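Hypothetical protein PH1320 (Pyrococcus horikoshii, PDB 2E87) is of unknown cellular function but binds GDP through an Obg-type G domain and is probably a GTP-binding protein of the NOG1 family. Local coordinates at residues A[173-178]-A[260-265]; A[251-256]-A[286-291]; A[198-203]-A[222-227]. One frame throughout, in Å; residues are numbered along the deposited sequence.

Contact 1 of 3, residues A[173-178]-A[260-265]; sequences AGHPNV and CGFPLE. With GDP (guanosine-5'-diphosphate), chain F.
The ring of H175 lies on the ring of F262 in an offset stack at the edge of the nucleotide pocket. The two centroids are 4.2 Å apart and the planes are tilted by 20°. The overlap is shifted to the rims: H175 CD2 comes over the F262 face, 3.4 Å from F262 CD2. Each ring also receives the other residue's CB over its face, a mutual CH-pi contact. F262 CG stands anti to its own carbonyl carbon (chi1 -64°), which turns the ring back onto the loop. There P176 CD reaches F262 CE1 at 3.5 Å, with the proline crossing the phenylalanine at about a right angle. With an alanine in place of F262, the H175 ring would probably lose its stacking partner and a gap would open beside P176. The polar link is N177 ND2, which donates to C260 O at 3.2 Å. This bond uses a carbonyl lone pair in the carbonyl plane. C260 CB lies 3.9 Å from V178 CG1. On the GDP side, N177 N donates to the beta-phosphate oxygen O1B at 2.8 Å, and V178 N makes a weak bond to O2B. H175 also touches Q267 and L270 of helix 264-277. The type II turn from H175 to V178 belongs to the P-loop (Walker A), the phosphate-binding loop of GTPases.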
loop_
_atom_site.group_PDB
_atom_site.type_symbol
_atom_site.label_atom_id
_atom_site.label_comp_id
_atom_site.label_asym_id
_atom_site.label_seq_id
_atom_site.Cartn_x
_atom_site.Cartn_y
_atom_site.Cartn_z
ATOM N N ALA A 173 14.759 -7.356 -14.623
ATOM C CA ALA A 173 14.494 -6.317 -15.629
ATOM C C ALA A 173 14.985 -6.682 -17.047
ATOM O O ALA A 173 15.690 -7.677 -17.250
ATOM C CB ALA A 173 15.138 -5.003 -15.186
ATOM N N GLY A 174 14.601 -5.864 -18.020
ATOM C CA GLY A 174 15.008 -6.096 -19.389
ATOM C C GLY A 174 13.832 -5.902 -20.320
ATOM O O GLY A 174 12.683 -5.919 -19.876
ATOM N N HIS A 175 14.120 -5.728 -21.612
ATOM C CA HIS A 175 13.090 -5.530 -22.625
ATOM C C HIS A 175 12.094 -6.678 -22.681
ATOM O O HIS A 175 12.295 -7.745 -22.092
ATOM C CB HIS A 175 13.719 -5.384 -24.021
ATOM C CG HIS A 175 14.138 -3.993 -24.358
ATOM N ND1 HIS A 175 15.448 -3.572 -24.280
ATOM C CD2 HIS A 175 13.418 -2.920 -24.764
ATOM C CE1 HIS A 175 15.518 -2.297 -24.625
ATOM N NE2 HIS A 175 14.299 -1.877 -24.924
ATOM N N PRO A 176 11.000 -6.478 -23.417
ATOM C CA PRO A 176 10.005 -7.537 -23.518
ATOM C C PRO A 176 10.600 -8.692 -24.296
ATOM O O PRO A 176 11.414 -8.487 -25.199
ATOM C CB PRO A 176 8.863 -6.863 -24.279
ATOM C CG PRO A 176 9.051 -5.383 -23.941
ATOM C CD PRO A 176 10.532 -5.247 -24.072
ATOM N N ASN A 177 10.203 -9.902 -23.926
ATOM C CA ASN A 177 10.648 -11.118 -24.582
ATOM C C ASN A 177 12.108 -11.482 -24.397
ATOM O O ASN A 177 12.629 -12.284 -25.177
ATOM C CB ASN A 177 10.372 -11.065 -26.092
ATOM C CG ASN A 177 8.983 -10.576 -26.425
ATOM O OD1 ASN A 177 7.989 -11.123 -25.954
ATOM N ND2 ASN A 177 8.909 -9.537 -27.247
ATOM N N VAL A 178 12.795 -10.920 -23.406
ATOM C CA VAL A 178 14.194 -11.306 -23.244
ATOM C C VAL A 178 14.345 -12.540 -22.354
ATOM O O VAL A 178 15.429 -13.087 -22.239
ATOM C CB VAL A 178 15.063 -10.167 -22.656
ATOM C CG1 VAL A 178 15.060 -8.974 -23.580
ATOM C CG2 VAL A 178 14.565 -9.795 -21.267
ATOM N N CYS A 260 14.322 -11.139 -29.228
ATOM C CA CYS A 260 13.309 -10.459 -28.425
ATOM C C CYS A 260 12.668 -9.329 -29.252
ATOM O O CYS A 260 11.562 -8.875 -28.949
ATOM C CB CYS A 260 13.946 -9.873 -27.171
ATOM S SG CYS A 260 15.328 -8.751 -27.536
ATOM N N GLY A 261 13.378 -8.884 -30.293
ATOM C CA GLY A 261 12.877 -7.827 -31.151
ATOM C C GLY A 261 13.439 -6.456 -30.803
ATOM O O GLY A 261 12.812 -5.437 -31.053
ATOM N N PHE A 262 14.627 -6.429 -30.215
ATOM C CA PHE A 262 15.256 -5.182 -29.842
ATOM C C PHE A 262 16.729 -5.326 -30.064
ATOM O O PHE A 262 17.348 -6.237 -29.514
ATOM C CB PHE A 262 15.008 -4.844 -28.361
ATOM C CG PHE A 262 13.565 -4.615 -28.028
ATOM C CD1 PHE A 262 12.737 -5.681 -27.728
ATOM C CD2 PHE A 262 13.020 -3.341 -28.094
ATOM C CE1 PHE A 262 11.379 -5.482 -27.506
ATOM C CE2 PHE A 262 11.664 -3.125 -27.877
ATOM C CZ PHE A 262 10.838 -4.199 -27.585
ATOM N N PRO A 263 17.312 -4.431 -30.886
ATOM C CA PRO A 263 18.744 -4.425 -31.208
ATOM C C PRO A 263 19.550 -4.335 -29.920
ATOM O O PRO A 263 19.093 -3.744 -28.942
ATOM C CB PRO A 263 18.919 -3.155 -32.052
ATOM C CG PRO A 263 17.586 -2.963 -32.681
ATOM C CD PRO A 263 16.602 -3.352 -31.604
ATOM N N LEU A 264 20.750 -4.901 -29.935
ATOM C CA LEU A 264 21.624 -4.863 -28.774
ATOM C C LEU A 264 21.850 -3.444 -28.257
ATOM O O LEU A 264 21.880 -3.240 -27.052
ATOM C CB LEU A 264 22.964 -5.505 -29.113
ATOM C CG LEU A 264 24.022 -5.471 -28.018
ATOM C CD1 LEU A 264 23.585 -6.322 -26.840
ATOM C CD2 LEU A 264 25.326 -5.981 -28.579
ATOM N N GLU A 265 22.004 -2.466 -29.154
ATOM C CA GLU A 265 22.228 -1.076 -28.736
ATOM C C GLU A 265 21.047 -0.524 -27.923
ATOM O O GLU A 265 21.245 0.209 -26.963
ATOM C CB GLU A 265 22.467 -0.156 -29.940
ATOM C CG GLU A 265 23.457 -0.672 -30.988
ATOM C CD GLU A 265 22.807 -1.594 -32.030
ATOM O OE1 GLU A 265 21.855 -1.154 -32.757
ATOM O OE2 GLU A 265 23.262 -2.758 -32.119
HETATM P PB GDP F . 9.836 -11.739 -20.858
HETATM O O1B GDP F . 8.833 -11.030 -21.748
HETATM O O2B GDP F . 11.207 -10.892 -20.703
HETATM O O3B GDP F . 9.304 -12.463 -19.618
HETATM O O3A GDP F . 10.308 -12.944 -21.788
HETATM P PA GDP F . 9.908 -14.509 -21.719
HETATM O O1A GDP F . 10.314 -15.117 -20.422
HETATM O O2A GDP F . 8.309 -14.649 -21.940
HETATM O "O5'" GDP F . 10.712 -15.229 -22.910
HETATM C "C5'" GDP F . 10.282 -14.660 -24.162
HETATM C "C4'" GDP F . 10.451 -15.694 -25.290
HETATM O "O4'" GDP F . 11.860 -16.137 -25.347
HETATM C "C3'" GDP F . 9.671 -16.995 -25.094
HETATM O "O3'" GDP F . 8.886 -17.695 -26.063
HETATM C "C2'" GDP F . 10.643 -17.846 -24.254
HETATM O "O2'" GDP F . 10.332 -19.232 -24.502
HETATM C "C1'" GDP F . 11.909 -17.584 -25.043
HETATM N N9 GDP F . 13.131 -17.867 -24.276
HETATM C C8 GDP F . 13.358 -17.622 -22.946
HETATM N N7 GDP F . 14.563 -18.008 -22.615
HETATM C C5 GDP F . 15.184 -18.521 -23.706
HETATM C C6 GDP F . 16.481 -19.092 -23.960
HETATM O O6 GDP F . 17.311 -19.197 -23.063
HETATM N N1 GDP F . 16.766 -19.516 -25.238
HETATM C C2 GDP F . 15.826 -19.398 -26.257
HETATM N N2 GDP F . 16.138 -19.829 -27.517
HETATM N N3 GDP F . 14.628 -18.878 -26.031
HETATM C C4 GDP F . 14.269 -18.432 -24.789
#

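Contact 2 of 3, residues A[251-256]-A[286-291]; sequences IYIFDP and VINKID. With GDP (guanosine-5'-diphosphate), chain F.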
loop_
_atom_site.group_PDB
_atom_site.type_symbol
_atom_site.label_atom_id
_atom_site.label_comp_id
_atom_site.label_asym_id
_atom_site.label_seq_id
_atom_site.Cartn_x
_atom_site.Cartn_y
_atom_site.Cartn_z
ATOM N N ILE A 251 18.405 -8.077 -11.333
ATOM C CA ILE A 251 18.982 -8.938 -12.363
ATOM C C ILE A 251 18.567 -8.328 -13.694
ATOM O O ILE A 251 17.380 -8.179 -13.971
ATOM C CB ILE A 251 18.438 -10.381 -12.332
ATOM C CG1 ILE A 251 19.019 -11.158 -11.149
ATOM C CG2 ILE A 251 18.833 -11.097 -13.614
ATOM C CD1 ILE A 251 18.428 -12.552 -10.989
ATOM N N TYR A 252 19.540 -7.961 -14.512
ATOM C CA TYR A 252 19.230 -7.368 -15.800
ATOM C C TYR A 252 19.580 -8.355 -16.898
ATOM O O TYR A 252 20.742 -8.738 -17.046
ATOM C CB TYR A 252 20.021 -6.084 -16.018
ATOM C CG TYR A 252 19.431 -5.267 -17.127
ATOM C CD1 TYR A 252 18.493 -4.278 -16.851
ATOM C CD2 TYR A 252 19.721 -5.552 -18.462
ATOM C CE1 TYR A 252 17.841 -3.596 -17.876
ATOM C CE2 TYR A 252 19.080 -4.875 -19.491
ATOM C CZ TYR A 252 18.137 -3.895 -19.187
ATOM O OH TYR A 252 17.480 -3.213 -20.183
ATOM N N ILE A 253 18.573 -8.756 -17.666
ATOM C CA ILE A 253 18.782 -9.703 -18.742
ATOM C C ILE A 253 18.906 -9.052 -20.118
ATOM O O ILE A 253 18.050 -8.259 -20.517
ATOM C CB ILE A 253 17.627 -10.717 -18.842
ATOM C CG1 ILE A 253 17.397 -11.416 -17.498
ATOM C CG2 ILE A 253 17.945 -11.731 -19.929
ATOM C CD1 ILE A 253 16.236 -12.405 -17.510
ATOM N N PHE A 254 19.981 -9.400 -20.823
ATOM C CA PHE A 254 20.239 -8.948 -22.192
ATOM C C PHE A 254 19.951 -10.160 -23.087
ATOM O O PHE A 254 20.132 -11.298 -22.656
ATOM C CB PHE A 254 21.712 -8.591 -22.416
ATOM C CG PHE A 254 22.121 -7.253 -21.881
ATOM C CD1 PHE A 254 22.791 -7.154 -20.666
ATOM C CD2 PHE A 254 21.876 -6.094 -22.612
ATOM C CE1 PHE A 254 23.215 -5.920 -20.191
ATOM C CE2 PHE A 254 22.292 -4.860 -22.152
ATOM C CZ PHE A 254 22.964 -4.769 -20.939
ATOM N N ASP A 255 19.513 -9.914 -24.320
ATOM C CA ASP A 255 19.262 -10.981 -25.292
ATOM C C ASP A 255 20.135 -10.674 -26.510
ATOM O O ASP A 255 19.709 -9.991 -27.438
ATOM C CB ASP A 255 17.783 -11.026 -25.708
ATOM C CG ASP A 255 17.535 -11.980 -26.883
ATOM O OD1 ASP A 255 18.457 -12.759 -27.220
ATOM O OD2 ASP A 255 16.425 -11.959 -27.469
ATOM N N PRO A 256 21.370 -11.179 -26.519
ATOM C CA PRO A 256 22.305 -10.942 -27.629
ATOM C C PRO A 256 21.828 -11.392 -29.008
ATOM O O PRO A 256 22.334 -10.926 -30.017
ATOM C CB PRO A 256 23.562 -11.692 -27.191
ATOM C CG PRO A 256 23.462 -11.709 -25.710
ATOM C CD PRO A 256 22.005 -11.995 -25.474
ATOM N N VAL A 286 22.839 -10.744 -16.627
ATOM C CA VAL A 286 22.745 -12.070 -17.181
ATOM C C VAL A 286 22.619 -11.925 -18.695
ATOM O O VAL A 286 21.862 -11.077 -19.183
ATOM C CB VAL A 286 21.501 -12.808 -16.617
ATOM C CG1 VAL A 286 21.082 -13.910 -17.553
ATOM C CG2 VAL A 286 21.817 -13.407 -15.244
ATOM N N ILE A 287 23.379 -12.727 -19.434
ATOM C CA ILE A 287 23.325 -12.722 -20.899
ATOM C C ILE A 287 22.577 -14.003 -21.288
ATOM O O ILE A 287 23.143 -15.101 -21.267
ATOM C CB ILE A 287 24.744 -12.725 -21.495
ATOM C CG1 ILE A 287 25.502 -11.506 -20.985
ATOM C CG2 ILE A 287 24.685 -12.707 -23.002
ATOM C CD1 ILE A 287 26.846 -11.285 -21.651
ATOM N N ASN A 288 21.299 -13.852 -21.627
ATOM C CA ASN A 288 20.427 -14.978 -21.959
ATOM C C ASN A 288 20.458 -15.409 -23.413
ATOM O O ASN A 288 21.160 -14.819 -24.224
ATOM C CB ASN A 288 18.991 -14.631 -21.555
ATOM C CG ASN A 288 18.103 -15.860 -21.401
ATOM O OD1 ASN A 288 18.525 -16.897 -20.877
ATOM N ND2 ASN A 288 16.856 -15.735 -21.832
ATOM N N LYS A 289 19.684 -16.442 -23.738
ATOM C CA LYS A 289 19.635 -16.975 -25.102
ATOM C C LYS A 289 21.018 -17.397 -25.646
ATOM O O LYS A 289 21.271 -17.270 -26.841
ATOM C CB LYS A 289 19.022 -15.949 -26.077
ATOM C CG LYS A 289 17.504 -15.953 -26.196
ATOM C CD LYS A 289 16.854 -15.032 -25.193
ATOM C CE LYS A 289 15.345 -14.968 -25.416
ATOM N NZ LYS A 289 14.972 -14.232 -26.656
ATOM N N ILE A 290 21.913 -17.887 -24.794
ATOM C CA ILE A 290 23.224 -18.298 -25.292
ATOM C C ILE A 290 23.123 -19.522 -26.212
ATOM O O ILE A 290 24.032 -19.789 -26.997
ATOM C CB ILE A 290 24.201 -18.640 -24.149
ATOM C CG1 ILE A 290 23.628 -19.766 -23.285
ATOM C CG2 ILE A 290 24.489 -17.408 -23.331
ATOM C CD1 ILE A 290 24.538 -20.171 -22.153
ATOM N N ASP A 291 22.015 -20.254 -26.111
ATOM C CA ASP A 291 21.791 -21.453 -26.919
ATOM C C ASP A 291 21.453 -21.148 -28.382
ATOM O O ASP A 291 21.512 -22.032 -29.238
ATOM C CB ASP A 291 20.659 -22.291 -26.309
ATOM C CG ASP A 291 19.333 -21.540 -26.266
ATOM O OD1 ASP A 291 19.286 -20.466 -25.635
ATOM O OD2 ASP A 291 18.342 -22.018 -26.858
HETATM P PB GDP F . 9.836 -11.739 -20.858
HETATM O O1B GDP F . 8.833 -11.030 -21.748
HETATM O O2B GDP F . 11.207 -10.892 -20.703
HETATM O O3B GDP F . 9.304 -12.463 -19.618
HETATM O O3A GDP F . 10.308 -12.944 -21.788
HETATM P PA GDP F . 9.908 -14.509 -21.719
HETATM O O1A GDP F . 10.314 -15.117 -20.422
HETATM O O2A GDP F . 8.309 -14.649 -21.940
HETATM O "O5'" GDP F . 10.712 -15.229 -22.910
HETATM C "C5'" GDP F . 10.282 -14.660 -24.162
HETATM C "C4'" GDP F . 10.451 -15.694 -25.290
HETATM O "O4'" GDP F . 11.860 -16.137 -25.347
HETATM C "C3'" GDP F . 9.671 -16.995 -25.094
HETATM O "O3'" GDP F . 8.886 -17.695 -26.063
HETATM C "C2'" GDP F . 10.643 -17.846 -24.254
HETATM O "O2'" GDP F . 10.332 -19.232 -24.502
HETATM C "C1'" GDP F . 11.909 -17.584 -25.043
HETATM N N9 GDP F . 13.131 -17.867 -24.276
HETATM C C8 GDP F . 13.358 -17.622 -22.946
HETATM N N7 GDP F . 14.563 -18.008 -22.615
HETATM C C5 GDP F . 15.184 -18.521 -23.706
HETATM C C6 GDP F . 16.481 -19.092 -23.960
HETATM O O6 GDP F . 17.311 -19.197 -23.063
HETATM N N1 GDP F . 16.766 -19.516 -25.238
HETATM C C2 GDP F . 15.826 -19.398 -26.257
HETATM N N2 GDP F . 16.138 -19.829 -27.517
HETATM N N3 GDP F . 14.628 -18.878 -26.031
HETATM C C4 GDP F . 14.269 -18.432 -24.789
#
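I251 CG2 meets V286 CG2 at 4.1 Å, and I253 CG2 packs on N288 CB at 3.5 Å. I253 CG2 is anti to the backbone N, and this sends the methyl along the asparagine side chain, both pointing the same way. Around this apolar centre the backbones pair as parallel strands. V286 N donates to Y252 O, F254 N to V286 O at 3.0 Å, and N288 N to F254 O. I253 and V286 share one face of the sheet, F254 and I287 the other. Past the strand ends the contact turns polar. K289 NZ forms a salt bridge with D255 OD2 at 2.8 Å, arriving from above the carboxylate plane, 67° out of it. The lysine chain bends at chi2 and chi4 and runs its CD past D255 OD1. S257 holds D255 OD1 and C260 N shares D255 OD2, which would fix the carboxylate's rotation. D291 grips the guanine edge with both oxygens: GDP N1 donates to OD1 at 2.7 Å, nearly straight, and GDP N2 to OD2 at 3.2 Å. N288 OD1 takes a bond from A317 N and ND2 gives one to V178 O, while ND2 lies 3.3 Å from GDP N7. N288, K289 and D291 fit the NKxD guanine-recognition motif. Helix 264-277 links the two parallel neighbours in a beta-alpha-beta unit. F254 packs on that helix, while F254 and P256 touch L301 of helix 295-307.

Contact 3 of 3, residues A[198-203]-A[222-227]; sequences PFTTRG and PGLLDR
Two loops of the G domain meet here, in the regions that probably correspond to the first and second switches of GTPases. T200 lies in the first, before strand 204-211, and P222 and G223 lie in the second, after strand 214-220. P222 and G223 are consistent with the end of the DxxG motif. The contact is small, and no hydrogen bond crosses it. Its centre is the methyl of T200, where CG2 sits 3.5 Å from L224 CD2 and 3.7 Å from L224 CG. The methyl comes at the leucine branch on a slant. T200 CG2 is anti to the carbonyl carbon, and this places the methyl against the leucine while OG1 turns to its own loop. OG1 bonds Y197 O and takes a weak bond from G203 N. T200 CG2 also lies 3.9 Å from P222 O. At one end of the contact, L224 CD2 approaches P198 O. At another, P222 CG touches G203 O at 3.6 Å. G223 is the residue whose CA is nearest that of T200, and a side chain there would point at the T200 methyl. F199 leads its ring away from the second loop and packs on helix 234-241, with V84 of helix 76-86 also touching it. P198 rests on L85 of that same helix, so the first loop borders the N-terminal helical region as well as the G domain. The second loop is braced from within. R227 pairs with D226 in a salt bridge, and its guanidinium lies with one face against G223 CA. G223 O has R232 as a further partner. D226 OD1 accepts two bonds, both 2.7 Å long, from G223 N and from R227 NH2, which reach it from opposite faces of the carboxylate plane.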
loop_
_atom_site.group_PDB
_atom_site.type_symbol
_atom_site.label_atom_id
_atom_site.label_comp_id
_atom_site.label_asym_id
_atom_site.label_seq_id
_atom_site.Cartn_x
_atom_site.Cartn_y
_atom_site.Cartn_z
ATOM N N PRO A 198 0.265 -1.115 -10.193
ATOM C CA PRO A 198 -0.166 0.118 -10.861
ATOM C C PRO A 198 0.524 0.338 -12.206
ATOM O O PRO A 198 1.740 0.189 -12.318
ATOM C CB PRO A 198 0.187 1.188 -9.841
ATOM C CG PRO A 198 -0.057 0.470 -8.537
ATOM C CD PRO A 198 0.605 -0.858 -8.782
ATOM N N PHE A 199 -0.260 0.677 -13.227
ATOM C CA PHE A 199 0.252 0.938 -14.580
ATOM C C PHE A 199 0.741 -0.277 -15.365
ATOM O O PHE A 199 1.541 -0.149 -16.295
ATOM C CB PHE A 199 1.361 2.001 -14.542
ATOM C CG PHE A 199 0.910 3.308 -13.978
ATOM C CD1 PHE A 199 0.892 3.519 -12.609
ATOM C CD2 PHE A 199 0.423 4.304 -14.812
ATOM C CE1 PHE A 199 0.393 4.697 -12.074
ATOM C CE2 PHE A 199 -0.080 5.488 -14.291
ATOM C CZ PHE A 199 -0.098 5.687 -12.918
ATOM N N THR A 200 0.282 -1.462 -14.988
ATOM C CA THR A 200 0.674 -2.648 -15.730
ATOM C C THR A 200 -0.604 -3.235 -16.289
ATOM O O THR A 200 -1.693 -3.047 -15.732
ATOM C CB THR A 200 1.383 -3.729 -14.869
ATOM O OG1 THR A 200 0.469 -4.252 -13.893
ATOM C CG2 THR A 200 2.619 -3.154 -14.193
ATOM N N THR A 201 -0.457 -3.930 -17.406
ATOM C CA THR A 201 -1.576 -4.556 -18.082
ATOM C C THR A 201 -2.097 -5.751 -17.295
ATOM O O THR A 201 -3.234 -5.750 -16.829
ATOM C CB THR A 201 -1.154 -5.015 -19.503
ATOM O OG1 THR A 201 0.037 -5.812 -19.417
ATOM C CG2 THR A 201 -0.862 -3.799 -20.389
ATOM N N ARG A 202 -1.244 -6.751 -17.115
ATOM C CA ARG A 202 -1.646 -7.968 -16.425
ATOM C C ARG A 202 -0.889 -8.254 -15.129
ATOM O O ARG A 202 -0.854 -9.396 -14.678
ATOM C CB ARG A 202 -1.476 -9.144 -17.384
ATOM C CG ARG A 202 -1.923 -8.817 -18.797
ATOM C CD ARG A 202 -1.250 -9.694 -19.841
ATOM N NE ARG A 202 -1.335 -9.085 -21.166
ATOM C CZ ARG A 202 -2.475 -8.821 -21.800
ATOM N NH1 ARG A 202 -3.640 -9.119 -21.233
ATOM N NH2 ARG A 202 -2.453 -8.245 -22.996
ATOM N N GLY A 203 -0.279 -7.234 -14.536
ATOM C CA GLY A 203 0.448 -7.444 -13.298
ATOM C C GLY A 203 1.830 -8.060 -13.452
ATOM O O GLY A 203 2.369 -8.136 -14.553
ATOM N N PRO A 222 7.455 -6.783 -16.161
ATOM C CA PRO A 222 6.846 -6.410 -17.446
ATOM C C PRO A 222 6.027 -5.127 -17.291
ATOM O O PRO A 222 5.299 -4.954 -16.311
ATOM C CB PRO A 222 5.973 -7.619 -17.784
ATOM C CG PRO A 222 5.496 -8.061 -16.407
ATOM C CD PRO A 222 6.766 -7.941 -15.555
ATOM N N GLY A 223 6.160 -4.226 -18.253
ATOM C CA GLY A 223 5.421 -2.985 -18.196
ATOM C C GLY A 223 6.007 -1.960 -17.251
ATOM O O GLY A 223 5.491 -0.849 -17.163
ATOM N N LEU A 224 7.083 -2.319 -16.556
ATOM C CA LEU A 224 7.715 -1.415 -15.605
ATOM C C LEU A 224 9.193 -1.121 -15.924
ATOM O O LEU A 224 9.593 0.041 -16.070
ATOM C CB LEU A 224 7.584 -1.996 -14.186
ATOM C CG LEU A 224 6.159 -2.314 -13.664
ATOM C CD1 LEU A 224 6.229 -2.976 -12.284
ATOM C CD2 LEU A 224 5.307 -1.030 -13.582
ATOM N N LEU A 225 10.009 -2.164 -16.033
ATOM C CA LEU A 225 11.418 -1.959 -16.315
ATOM C C LEU A 225 11.806 -2.567 -17.646
ATOM O O LEU A 225 12.929 -3.037 -17.824
ATOM C CB LEU A 225 12.271 -2.544 -15.186
ATOM C CG LEU A 225 12.168 -1.775 -13.867
ATOM C CD1 LEU A 225 13.010 -2.455 -12.815
ATOM C CD2 LEU A 225 12.640 -0.333 -14.066
ATOM N N ASP A 226 10.863 -2.528 -18.585
ATOM C CA ASP A 226 11.067 -3.081 -19.916
ATOM C C ASP A 226 10.916 -2.010 -20.989
ATOM O O ASP A 226 10.687 -2.317 -22.159
ATOM C CB ASP A 226 10.059 -4.205 -20.178
ATOM C CG ASP A 226 8.634 -3.720 -20.151
ATOM O OD1 ASP A 226 7.714 -4.532 -20.407
ATOM O OD2 ASP A 226 8.438 -2.524 -19.872
ATOM N N ARG A 227 11.035 -0.754 -20.580
ATOM C CA ARG A 227 10.928 0.361 -21.508
ATOM C C ARG A 227 11.456 1.643 -20.880
ATOM O O ARG A 227 11.505 1.773 -19.662
ATOM C CB ARG A 227 9.483 0.549 -21.939
ATOM C CG ARG A 227 8.566 0.978 -20.837
ATOM C CD ARG A 227 7.157 0.566 -21.167
ATOM N NE ARG A 227 7.088 -0.877 -21.380
ATOM C CZ ARG A 227 5.961 -1.553 -21.571
ATOM N NH1 ARG A 227 4.793 -0.916 -21.576
ATOM N NH2 ARG A 227 6.002 -2.867 -21.759
#

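Overall arrangement
All three contacts lie in the G domain, two of them on GDP. Contacts 1 and 2 both touch the nucleotide, at its beta-phosphate and its guanine respectively, and their centres are 9 Å apart. They meet directly: A173 N lies 2.8 Å from I251 O, and C260 N lies 2.9 Å from D255 OD2. Contact 3 is 15 Å from contact 1 between centres and does not bind GDP; the side chain of P222 is about 6 Å from the ligand. It joins contact 1 through G174 N and L225 O, 3.3 Å apart. Contacts 2 and 3 do not touch, with nearest atoms about 5 Å apart, so 173-178 bridges them.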